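Thioredoxin reductase (Clostridium acetobutylicum ATCC 824, PDB 6GNA) probably passes electrons from reduced ferredoxin through bound FAD and a cysteine pair to thioredoxin, without needing a pyridine nucleotide. Local coordinates at residues A[155-160]-A[170-175]. Residues are numbered along the deposited sequence; the frame is centred on the assembly and turned at random.
Sequences EAESEA and VYYVPR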
# COMPACT_ATOMS: atom_id res chain seq x y z
N GLU A 155 26.02 -1.68 -15.84
CA GLU A 155 25.60 -2.34 -17.08
C GLU A 155 25.94 -1.49 -18.31
O GLU A 155 26.21 -2.04 -19.38
CB GLU A 155 24.10 -2.64 -17.03
CG GLU A 155 23.64 -3.65 -18.11
CD GLU A 155 23.32 -3.04 -19.45
OE1 GLU A 155 23.08 -1.80 -19.54
OE2 GLU A 155 23.28 -3.80 -20.44
N ALA A 156 25.94 -0.17 -18.15
CA ALA A 156 26.25 0.72 -19.27
C ALA A 156 27.66 0.47 -19.81
O ALA A 156 27.89 0.63 -21.01
CB ALA A 156 26.09 2.17 -18.81
N GLU A 157 28.58 0.08 -18.92
CA GLU A 157 29.94 -0.24 -19.35
C GLU A 157 29.94 -1.44 -20.28
O GLU A 157 30.67 -1.46 -21.29
CB GLU A 157 30.84 -0.52 -18.14
CG GLU A 157 30.97 0.64 -17.17
CD GLU A 157 31.77 0.30 -15.92
OE1 GLU A 157 32.40 -0.79 -15.90
OE2 GLU A 157 31.75 1.12 -14.97
N SER A 158 29.13 -2.46 -19.98
CA SER A 158 29.04 -3.62 -20.86
C SER A 158 28.48 -3.22 -22.22
O SER A 158 28.90 -3.76 -23.26
CB SER A 158 28.15 -4.69 -20.23
OG SER A 158 28.68 -5.14 -19.00
N GLU A 159 27.54 -2.30 -22.24
CA GLU A 159 26.97 -1.89 -23.53
C GLU A 159 28.01 -1.14 -24.34
O GLU A 159 28.10 -1.33 -25.55
CB GLU A 159 25.73 -1.04 -23.31
CG GLU A 159 24.59 -1.79 -22.61
CD GLU A 159 23.24 -1.14 -22.80
OE1 GLU A 159 22.97 -0.68 -23.92
OE2 GLU A 159 22.45 -1.10 -21.84
N ALA A 160 28.80 -0.29 -23.69
CA ALA A 160 29.89 0.39 -24.38
C ALA A 160 30.87 -0.61 -24.99
O ALA A 160 31.32 -0.44 -26.12
CB ALA A 160 30.63 1.31 -23.41
N VAL A 170 33.68 4.80 -29.86
CA VAL A 170 32.79 4.78 -28.70
C VAL A 170 33.38 5.68 -27.61
O VAL A 170 34.53 5.50 -27.20
CB VAL A 170 32.59 3.36 -28.13
CG1 VAL A 170 31.66 3.38 -26.90
CG2 VAL A 170 32.06 2.42 -29.21
N TYR A 171 32.59 6.64 -27.14
CA TYR A 171 32.91 7.43 -25.97
C TYR A 171 32.02 6.99 -24.83
O TYR A 171 30.83 6.73 -25.02
CB TYR A 171 32.62 8.91 -26.22
CG TYR A 171 33.40 9.54 -27.35
CD1 TYR A 171 34.72 9.91 -27.18
CD2 TYR A 171 32.80 9.80 -28.57
CE1 TYR A 171 35.44 10.50 -28.21
CE2 TYR A 171 33.50 10.40 -29.60
CZ TYR A 171 34.81 10.74 -29.41
OH TYR A 171 35.51 11.34 -30.44
N TYR A 172 32.60 6.93 -23.62
CA TYR A 172 31.85 6.62 -22.41
C TYR A 172 31.97 7.78 -21.43
O TYR A 172 33.07 8.14 -21.01
CB TYR A 172 32.33 5.33 -21.76
CG TYR A 172 31.46 4.84 -20.62
CD1 TYR A 172 30.25 4.22 -20.88
CD2 TYR A 172 31.84 4.99 -19.29
CE1 TYR A 172 29.45 3.77 -19.88
CE2 TYR A 172 31.03 4.53 -18.27
CZ TYR A 172 29.83 3.93 -18.58
OH TYR A 172 29.00 3.45 -17.61
N VAL A 173 30.83 8.35 -21.06
CA VAL A 173 30.74 9.47 -20.13
C VAL A 173 30.15 8.93 -18.83
O VAL A 173 28.93 8.76 -18.73
CB VAL A 173 29.86 10.59 -20.70
CG1 VAL A 173 29.85 11.78 -19.76
CG2 VAL A 173 30.35 11.04 -22.07
N PRO A 174 30.97 8.66 -17.81
CA PRO A 174 30.42 8.09 -16.58
C PRO A 174 29.70 9.14 -15.74
O PRO A 174 30.14 10.29 -15.63
CB PRO A 174 31.68 7.60 -15.86
CG PRO A 174 32.77 8.51 -16.34
CD PRO A 174 32.43 8.82 -17.77
N ARG A 175 28.60 8.71 -15.12
CA ARG A 175 27.84 9.57 -14.21
C ARG A 175 27.84 9.01 -12.79
O ARG A 175 26.91 9.25 -12.02
CB ARG A 175 26.42 9.75 -14.70
CG ARG A 175 26.33 10.12 -16.18
CD ARG A 175 27.09 11.39 -16.50
NE ARG A 175 26.55 12.55 -15.79
CZ ARG A 175 27.24 13.33 -14.97
NH1 ARG A 175 28.53 13.11 -14.74
NH2 ARG A 175 26.64 14.36 -14.39
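The carboxylate oxygen OE2 of E157 is gripped twice, by a salt bridge to K154 NZ and a hydrogen bond with Y176 OH; Y176 OH also bonds Y172 OH, so one outside hydroxyl ties helix residue to strand residue. E157 and Y172 belong to the beta-alpha-beta unit of strand 146-151, helix 155-163 and strand 169-174; its strands are part of a Rossmann-type parallel sheet that the helix packs against and that probably corresponds to the pyridine nucleotide domain of NADPH-dependent relatives. As expected for such a crossover, helix and strand run nearly antiparallel (170°), their axes 9.5 Å apart. Glutamate suits its place because its aliphatic stem packs while its end reaches polar partners: E157 CG lies 3.5 Å from Y172 OH, and OE1 accepts from Q181 N. The nearby K154 probably helps keep this buried carboxylate ionised. With CG anti to its own nitrogen (chi1 -171°), Y172 sends its ring along the helix, its plane 88° from the E157 carboxylate. Alanines let the strand side chain come close. A156 CB sits in the ring plane at its edge, 3.4 Å from Y172 OH, whereas A160 CB approaches the ring obliquely, 3.9 Å from Y172 CD1. V170, a beta-branched residue well suited to a strand, also touches V186 of the adjoining strand; its CG1 packs against A160 CB at 4.2 Å and lies 3.9 Å from A160 O.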